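Local coordinates for protein NADP-dependent alcohol dehydrogenase (Entamoeba histolytica, PDB 2OUI) that catalyses the NADP-dependent oxidation of alcohols and reduction of the corresponding carbonyl compounds, acting as a zinc-containing tetrameric dehydrogenase, at residues L334-M337 against D343-K346; I9-W14 against D51-I56; K18-G23 against S121-V126. The protein carries 1 engineered substitution. One frame throughout, in Å; residues are numbered along the deposited sequence.

Interaction 1 (L334-M337 against D343-K346); sequences LMLM and DLIK
M337 reaches L344 because its side chain turns sharply at both chi2 (-55°) and chi3 (-85°), while L344 has CG anti to the backbone N (chi1 175°) and extends its methyl groups toward the helix. The contact lies inside a beta-alpha-beta crossover: helix 329-339 links the parallel strands 320-325 and 346-350, and residues 343-345 are the last part of the loop leading into the second strand. The two side chains meet at about a right angle, with M337 SD lying 4.0 Å from L344 CD2. The same methyl carbon also meets the helix backbone, L344 CD2 lying 3.4 Å from L336 O. The other branch faces the preceding residue, L344 CD1 being 4.2 Å from L336 CB. CD2 thus touches both M337 and L336, and CD1 adds a second contact to L336. No hydrogen bond joins the two segments, so the evidence is for van der Waals packing, which buries 204 Å² in all. The loop's polar atoms find partners in other parts of the chain: L344 O accepts from R200 NH2, and I345 N is hydrogen-bonded to T321 OG1. K346 leads back toward the metal site. Its NZ hydrogen-bonds to P36 O and forms a salt bridge with E60, and the nearest atom of its side chain is about 6 Å from the zinc ion held by C37, H59 and D150. M337 packs beside this lysine chain, its terminal CE lying 4.2 Å from K346 CD and equally 4.2 Å from I345 O.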
loop_
_atom_site.group_PDB
_atom_site.type_symbol
_atom_site.label_atom_id
_atom_site.label_comp_id
_atom_site.label_asym_id
_atom_site.label_seq_id
_atom_site.Cartn_x
_atom_site.Cartn_y
_atom_site.Cartn_z
ATOM N N LEU A 334 -16.296 -8.819 35.513
ATOM C CA LEU A 334 -15.133 -9.566 35.006
ATOM C C LEU A 334 -15.364 -11.073 35.134
ATOM O O LEU A 334 -14.993 -11.836 34.245
ATOM C CB LEU A 334 -13.838 -9.158 35.717
ATOM C CG LEU A 334 -12.547 -9.877 35.292
ATOM C CD1 LEU A 334 -12.226 -9.720 33.796
ATOM C CD2 LEU A 334 -11.374 -9.405 36.164
ATOM N N MET A 335 -15.995 -11.485 36.224
ATOM C CA MET A 335 -16.322 -12.910 36.446
ATOM C C MET A 335 -17.239 -13.516 35.380
ATOM O O MET A 335 -17.124 -14.709 35.064
ATOM C CB MET A 335 -16.897 -13.125 37.834
ATOM C CG MET A 335 -15.881 -12.963 38.955
ATOM S SD MET A 335 -14.339 -13.870 38.678
ATOM C CE MET A 335 -13.725 -13.937 40.350
ATOM N N LEU A 336 -18.122 -12.693 34.812
ATOM C CA LEU A 336 -18.940 -13.085 33.657
ATOM C C LEU A 336 -18.096 -13.429 32.446
ATOM O O LEU A 336 -18.427 -14.359 31.718
ATOM C CB LEU A 336 -19.920 -11.969 33.257
ATOM C CG LEU A 336 -21.226 -11.758 34.036
ATOM C CD1 LEU A 336 -21.950 -10.524 33.486
ATOM C CD2 LEU A 336 -22.107 -12.983 33.931
ATOM N N MET A 337 -17.022 -12.678 32.221
ATOM C CA MET A 337 -16.167 -12.900 31.055
ATOM C C MET A 337 -15.416 -14.216 31.171
ATOM O O MET A 337 -15.043 -14.830 30.147
ATOM C CB MET A 337 -15.162 -11.754 30.857
ATOM C CG MET A 337 -15.792 -10.390 30.664
ATOM S SD MET A 337 -16.994 -10.324 29.321
ATOM C CE MET A 337 -15.976 -10.022 27.891
ATOM N N ASP A 343 -26.147 -15.994 27.656
ATOM C CA ASP A 343 -26.677 -14.645 27.681
ATOM C C ASP A 343 -25.670 -13.543 27.286
ATOM O O ASP A 343 -26.070 -12.427 26.944
ATOM C CB ASP A 343 -27.068 -14.413 29.161
ATOM C CG ASP A 343 -28.216 -13.433 29.342
ATOM O OD1 ASP A 343 -28.244 -12.374 28.667
ATOM O OD2 ASP A 343 -29.087 -13.716 30.197
ATOM N N LEU A 344 -24.377 -13.866 27.332
ATOM C CA LEU A 344 -23.322 -12.855 27.379
ATOM C C LEU A 344 -22.777 -12.451 26.018
ATOM O O LEU A 344 -22.501 -13.298 25.173
ATOM C CB LEU A 344 -22.155 -13.347 28.257
ATOM C CG LEU A 344 -20.888 -12.464 28.323
ATOM C CD1 LEU A 344 -21.141 -11.310 29.249
ATOM C CD2 LEU A 344 -19.677 -13.236 28.799
ATOM N N ILE A 345 -22.638 -11.137 25.830
ATOM C CA ILE A 345 -21.717 -10.573 24.841
ATOM C C ILE A 345 -20.772 -9.654 25.635
ATOM O O ILE A 345 -19.626 -10.006 25.879
ATOM C CB ILE A 345 -22.445 -9.822 23.680
ATOM C CG1 ILE A 345 -23.386 -10.795 22.939
ATOM C CG2 ILE A 345 -21.407 -9.166 22.733
ATOM C CD1 ILE A 345 -24.266 -10.148 21.871
ATOM N N LYS A 346 -21.274 -8.519 26.121
ATOM C CA LYS A 346 -20.403 -7.581 26.830
ATOM C C LYS A 346 -21.161 -6.919 27.991
ATOM O O LYS A 346 -22.250 -6.407 27.789
ATOM C CB LYS A 346 -19.916 -6.541 25.814
ATOM C CG LYS A 346 -18.739 -5.733 26.223
ATOM C CD LYS A 346 -17.443 -6.502 26.131
ATOM C CE LYS A 346 -16.331 -5.532 26.475
ATOM N NZ LYS A 346 -14.982 -6.162 26.434
#

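Interaction 2 (I9-W14 against D51-I56); sequences IGRIGW and DRHDMI
I9 and D51 meet at one end of a three-stranded antiparallel sheet, where the turn joining strands 2-8 and 11-16 faces the loop that leads into strand 55-56. I9 holds CG1 beside its backbone N and anti to the carbonyl carbon (chi1 -71°), whereas D51 has CG anti to its own nitrogen (chi1 -166°). Two weak bonds converge on one carboxylate oxygen: I9 N donates to D51 OD1 at 3.3 Å with a bent geometry, and R52 N approaches the same OD1 at 2.7 Å. The isoleucine adds van der Waals contact, its CG1 3.8 Å from D51 OD1 and its CD1 4.0 Å from D51 CA. Further along, R11, its chain bent at chi3, brings NH2 to 4.1 Å from H53 NE2, which lies near the guanidinium plane; the guanidinium and imidazole planes stand 63° apart. This approach, like the weak bond from H53 ND1 to R52 O, is doubtful evidence of attraction, because H53 was modelled in two conformers and touches a crystal neighbour. R52 NH1 donates to D51 O, and its NE to N114 O. D54 and M55 both face M6 in a G1 beta bulge. A water bridges I9 and D51, donating to D51 OD2 at 3.0 Å and accepting weakly from I9 N.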
loop_
_atom_site.group_PDB
_atom_site.type_symbol
_atom_site.label_atom_id
_atom_site.label_comp_id
_atom_site.label_asym_id
_atom_site.label_seq_id
_atom_site.Cartn_x
_atom_site.Cartn_y
_atom_site.Cartn_z
ATOM N N ILE A 9 -1.076 -15.044 39.314
ATOM C CA ILE A 9 -1.763 -15.925 38.372
ATOM C C ILE A 9 -2.898 -16.632 39.113
ATOM O O ILE A 9 -2.683 -17.215 40.177
ATOM C CB ILE A 9 -0.792 -16.907 37.660
ATOM C CG1 ILE A 9 0.079 -16.117 36.673
ATOM C CG2 ILE A 9 -1.567 -18.030 36.936
ATOM C CD1 ILE A 9 1.163 -16.936 35.970
ATOM N N GLY A 10 -4.112 -16.506 38.573
ATOM C CA GLY A 10 -5.298 -17.138 39.156
ATOM C C GLY A 10 -5.967 -16.459 40.349
ATOM O O GLY A 10 -6.860 -17.053 40.954
ATOM N N ARG A 11 -5.560 -15.235 40.696
ATOM C CA ARG A 11 -6.073 -14.554 41.906
ATOM C C ARG A 11 -6.379 -13.079 41.645
ATOM O O ARG A 11 -5.528 -12.342 41.144
ATOM C CB ARG A 11 -5.070 -14.632 43.074
ATOM C CG ARG A 11 -5.149 -15.858 43.950
ATOM C CD ARG A 11 -4.244 -15.755 45.199
ATOM N NE ARG A 11 -2.931 -15.174 44.894
ATOM C CZ ARG A 11 -2.443 -14.060 45.446
ATOM N NH1 ARG A 11 -3.142 -13.379 46.349
ATOM N NH2 ARG A 11 -1.235 -13.631 45.097
ATOM N N ILE A 12 -7.589 -12.644 41.987
ATOM C CA ILE A 12 -7.939 -11.226 41.878
ATOM C C ILE A 12 -8.554 -10.747 43.173
ATOM O O ILE A 12 -9.115 -11.537 43.927
ATOM C CB ILE A 12 -8.909 -10.899 40.691
ATOM C CG1 ILE A 12 -10.339 -11.426 40.948
ATOM C CG2 ILE A 12 -8.350 -11.385 39.362
ATOM C CD1 ILE A 12 -11.301 -11.081 39.758
ATOM N N GLY A 13 -8.433 -9.449 43.437
ATOM C CA GLY A 13 -9.044 -8.858 44.613
ATOM C C GLY A 13 -8.818 -7.356 44.653
ATOM O O GLY A 13 -7.997 -6.814 43.912
ATOM N N TRP A 14 -9.564 -6.683 45.519
ATOM C CA TRP A 14 -9.438 -5.240 45.689
ATOM C C TRP A 14 -8.213 -4.899 46.532
ATOM O O TRP A 14 -7.993 -5.493 47.588
ATOM C CB TRP A 14 -10.715 -4.670 46.332
ATOM C CG TRP A 14 -11.874 -4.834 45.409
ATOM C CD1 TRP A 14 -12.718 -5.906 45.329
ATOM C CD2 TRP A 14 -12.278 -3.923 44.365
ATOM N NE1 TRP A 14 -13.643 -5.708 44.319
ATOM C CE2 TRP A 14 -13.398 -4.508 43.711
ATOM C CE3 TRP A 14 -11.826 -2.653 43.945
ATOM C CZ2 TRP A 14 -14.066 -3.882 42.632
ATOM C CZ3 TRP A 14 -12.495 -2.017 42.864
ATOM C CH2 TRP A 14 -13.608 -2.639 42.233
ATOM N N ASP A 51 3.473 -13.648 34.897
ATOM C CA ASP A 51 2.934 -13.350 36.221
ATOM C C ASP A 51 2.952 -11.842 36.470
ATOM O O ASP A 51 3.746 -11.101 35.872
ATOM C CB ASP A 51 3.740 -14.094 37.303
ATOM C CG ASP A 51 3.043 -14.117 38.687
ATOM O OD1 ASP A 51 1.907 -13.627 38.836
ATOM O OD2 ASP A 51 3.645 -14.639 39.645
ATOM N N ARG A 52 2.040 -11.396 37.328
ATOM C CA ARG A 52 1.990 -10.012 37.785
ATOM C C ARG A 52 1.636 -10.028 39.250
ATOM O O ARG A 52 1.060 -10.991 39.763
ATOM C CB ARG A 52 0.920 -9.210 37.043
ATOM C CG ARG A 52 1.019 -9.242 35.536
ATOM C CD ARG A 52 2.015 -8.203 35.037
ATOM N NE ARG A 52 1.910 -8.046 33.593
ATOM C CZ ARG A 52 2.511 -8.836 32.711
ATOM N NH1 ARG A 52 3.268 -9.849 33.132
ATOM N NH2 ARG A 52 2.344 -8.622 31.414
ATOM N N HIS A 53 2.018 -8.971 39.939
ATOM C CA HIS A 53 1.526 -8.757 41.283
ATOM C C HIS A 53 1.066 -7.312 41.393
ATOM O O HIS A 53 1.699 -6.395 40.822
ATOM C CB HIS A 53 2.573 -9.137 42.339
ATOM C CG HIS A 53 2.546 -10.589 42.727
ATOM N ND1 HIS A 53 2.605 -11.613 41.804
ATOM C CD2 HIS A 53 2.479 -11.184 43.944
ATOM C CE1 HIS A 53 2.564 -12.774 42.433
ATOM N NE2 HIS A 53 2.490 -12.543 43.732
ATOM N N ASP A 54 -0.083 -7.158 42.043
ATOM C CA ASP A 54 -0.745 -5.888 42.330
ATOM C C ASP A 54 -1.062 -4.988 41.131
ATOM O O ASP A 54 -1.158 -3.780 41.264
ATOM C CB ASP A 54 -0.002 -5.163 43.454
ATOM C CG ASP A 54 0.174 -6.048 44.689
ATOM O OD1 ASP A 54 -0.544 -7.077 44.784
ATOM O OD2 ASP A 54 1.024 -5.729 45.554
ATOM N N MET A 55 -1.284 -5.602 39.973
ATOM C CA MET A 55 -1.651 -4.842 38.767
ATOM C C MET A 55 -3.158 -4.635 38.664
ATOM O O MET A 55 -3.925 -5.599 38.518
ATOM C CB MET A 55 -1.154 -5.517 37.487
ATOM C CG MET A 55 -1.531 -4.734 36.244
ATOM S SD MET A 55 -0.933 -5.510 34.752
ATOM C CE MET A 55 -2.071 -6.904 34.689
ATOM N N ILE A 56 -3.580 -3.374 38.691
ATOM C CA ILE A 56 -4.996 -3.046 38.505
ATOM C C ILE A 56 -5.472 -3.438 37.103
ATOM O O ILE A 56 -4.742 -3.255 36.130
ATOM C CB ILE A 56 -5.283 -1.573 38.807
ATOM C CG1 ILE A 56 -5.021 -1.339 40.308
ATOM C CG2 ILE A 56 -6.722 -1.232 38.397
ATOM C CD1 ILE A 56 -5.108 0.096 40.763
HETATM O O HOH W 1 1.525 -16.216 41.017
#

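Interaction 3 (K18-G23 against S121-V126); sequences KIPECG and SEVFHV
H125 and the loop that touches it share a carboxylate oxygen: D26 OD2 is hydrogen-bonded both to NE2 of H125 and to the backbone N of G23, so one atom ties strand 124-126 to segment 18-23. The other ring nitrogen, ND1, is paired with K116 NZ, and partners on both nitrogens probably fix the rotation of the imidazole. With the ring thus placed, its edge meets the loop backbone: E21 O lies near the ring plane, 3.1 Å from H125 CD2. The 3.5 Å separation of E21 O from H125 NE2 has too poor an angle for a hydrogen bond. H125 has CG anti to the backbone N (chi1 175°), which carries the ring past P20, the two side chains running in opposite directions. Their contact is through the stem, P20 CB being 3.8 Å from H125 CB. P20 also reaches V123, with CD 4.4 Å from V123 CG1, a looser apolar approach. Each segment has its own polar brace: K18 NZ forms a salt bridge with E21 OE2 at 3.1 Å, and S121 OG donates to V123 O at 2.8 Å. The proline-bearing loop therefore lies against a short strand of the GroES-like domain's mixed sheet, where F124 and V126 bond through their backbones to V29 and A27 of the antiparallel strand 27-34, and V123 packs on L28 and on V66 of strand 61-68.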
loop_
_atom_site.group_PDB
_atom_site.type_symbol
_atom_site.label_atom_id
_atom_site.label_comp_id
_atom_site.label_asym_id
_atom_site.label_seq_id
_atom_site.Cartn_x
_atom_site.Cartn_y
_atom_site.Cartn_z
ATOM N N LYS A 18 -1.640 4.192 45.754
ATOM C CA LYS A 18 -1.576 5.639 45.831
ATOM C C LYS A 18 -2.155 6.221 44.538
ATOM O O LYS A 18 -2.068 5.610 43.461
ATOM C CB LYS A 18 -0.142 6.125 46.075
ATOM C CG LYS A 18 0.773 6.088 44.869
ATOM C CD LYS A 18 1.975 7.023 45.083
ATOM C CE LYS A 18 2.635 7.384 43.759
ATOM N NZ LYS A 18 3.932 8.093 43.970
ATOM N N ILE A 19 -2.766 7.394 44.660
ATOM C CA ILE A 19 -3.195 8.126 43.474
ATOM C C ILE A 19 -1.946 8.384 42.620
ATOM O O ILE A 19 -0.927 8.840 43.127
ATOM C CB ILE A 19 -3.947 9.417 43.865
ATOM C CG1 ILE A 19 -5.347 9.047 44.382
ATOM C CG2 ILE A 19 -4.066 10.377 42.667
ATOM C CD1 ILE A 19 -5.968 10.054 45.303
ATOM N N PRO A 20 -2.009 8.061 41.323
ATOM C CA PRO A 20 -0.812 8.159 40.495
ATOM C C PRO A 20 -0.325 9.600 40.325
ATOM O O PRO A 20 -1.134 10.529 40.340
ATOM C CB PRO A 20 -1.281 7.621 39.150
ATOM C CG PRO A 20 -2.506 6.854 39.438
ATOM C CD PRO A 20 -3.164 7.585 40.547
ATOM N N GLU A 21 0.989 9.761 40.194
ATOM C CA GLU A 21 1.612 11.061 39.960
ATOM C C GLU A 21 1.222 11.527 38.568
ATOM O O GLU A 21 1.172 10.728 37.637
ATOM C CB GLU A 21 3.136 10.952 40.051
ATOM C CG GLU A 21 3.654 10.371 41.367
ATOM C CD GLU A 21 3.644 11.383 42.515
ATOM O OE1 GLU A 21 4.129 12.523 42.300
ATOM O OE2 GLU A 21 3.171 11.032 43.630
ATOM N N CYS A 22 0.946 12.818 38.444
ATOM C CA CYS A 22 0.529 13.407 37.193
ATOM C C CYS A 22 1.645 14.332 36.697
ATOM O O CYS A 22 1.898 15.394 37.268
ATOM C CB CYS A 22 -0.789 14.162 37.388
ATOM S SG CYS A 22 -1.509 14.705 35.845
ATOM N N GLY A 23 2.348 13.871 35.678
ATOM C CA GLY A 23 3.425 14.638 35.053
ATOM C C GLY A 23 2.879 15.642 34.058
ATOM O O GLY A 23 1.693 15.671 33.807
ATOM N N SER A 121 -10.234 1.359 38.756
ATOM C CA SER A 121 -9.917 1.985 40.038
ATOM C C SER A 121 -10.573 3.347 40.094
ATOM O O SER A 121 -11.098 3.850 39.095
ATOM C CB SER A 121 -8.391 2.089 40.249
ATOM O OG SER A 121 -7.744 2.794 39.190
ATOM N N GLU A 122 -10.568 3.939 41.277
ATOM C CA GLU A 122 -11.233 5.223 41.472
ATOM C C GLU A 122 -10.660 6.360 40.636
ATOM O O GLU A 122 -11.389 7.307 40.294
ATOM C CB GLU A 122 -11.170 5.597 42.951
ATOM C CG GLU A 122 -11.878 4.594 43.863
ATOM C CD GLU A 122 -11.841 5.055 45.291
ATOM O OE1 GLU A 122 -10.961 4.594 46.046
ATOM O OE2 GLU A 122 -12.678 5.909 45.628
ATOM N N VAL A 123 -9.356 6.303 40.364
ATOM C CA VAL A 123 -8.669 7.255 39.499
ATOM C C VAL A 123 -7.630 6.430 38.761
ATOM O O VAL A 123 -7.029 5.531 39.343
ATOM C CB VAL A 123 -7.930 8.359 40.336
ATOM C CG1 VAL A 123 -7.100 9.278 39.440
ATOM C CG2 VAL A 123 -8.904 9.186 41.165
ATOM N N PHE A 124 -7.427 6.720 37.484
ATOM C CA PHE A 124 -6.317 6.105 36.759
ATOM C C PHE A 124 -5.531 7.139 35.961
ATOM O O PHE A 124 -5.953 8.300 35.846
ATOM C CB PHE A 124 -6.792 4.928 35.892
ATOM C CG PHE A 124 -7.852 5.292 34.897
ATOM C CD1 PHE A 124 -7.506 5.804 33.644
ATOM C CD2 PHE A 124 -9.199 5.113 35.204
ATOM C CE1 PHE A 124 -8.494 6.145 32.715
ATOM C CE2 PHE A 124 -10.190 5.445 34.283
ATOM C CZ PHE A 124 -9.836 5.950 33.037
ATOM N N HIS A 125 -4.389 6.708 35.420
ATOM C CA HIS A 125 -3.420 7.603 34.853
ATOM C C HIS A 125 -3.365 7.386 33.340
ATOM O O HIS A 125 -3.287 6.239 32.862
ATOM C CB HIS A 125 -2.052 7.335 35.485
ATOM C CG HIS A 125 -0.929 8.138 34.892
ATOM N ND1 HIS A 125 -0.316 7.797 33.701
ATOM C CD2 HIS A 125 -0.284 9.235 35.348
ATOM C CE1 HIS A 125 0.640 8.671 33.435
ATOM N NE2 HIS A 125 0.682 9.553 34.424
ATOM N N VAL A 126 -3.348 8.487 32.596
ATOM C CA VAL A 126 -3.202 8.431 31.145
ATOM C C VAL A 126 -1.943 9.200 30.722
ATOM O O VAL A 126 -1.814 10.400 31.007
ATOM C CB VAL A 126 -4.431 9.037 30.420
ATOM C CG1 VAL A 126 -4.267 8.932 28.885
ATOM C CG2 VAL A 126 -5.712 8.365 30.898
#

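Interaction 1 is the buried contact of the three, and it holds no hydrogen bond across its segments, only van der Waals contacts; interactions 2 and 3 lie at the surface and mix polar and apolar contacts. Interaction 2 relies on weak bonds and a water, whereas interaction 3 combines proline packing with an aspartate shared by both segments. Interactions 1 and 3 bear on one mixed sheet, through strands 346-350 and 124-126, both antiparallel partners of strand 27-34. Interaction 2 belongs to the small antiparallel sheet, yet it touches both others: I12 CD1 packs 3.8 Å from M335 CE, and I56 CD1 lies 3.9 Å from S121 CB. Interactions 1 and 3 do not touch, their nearest atoms being about 11 Å apart.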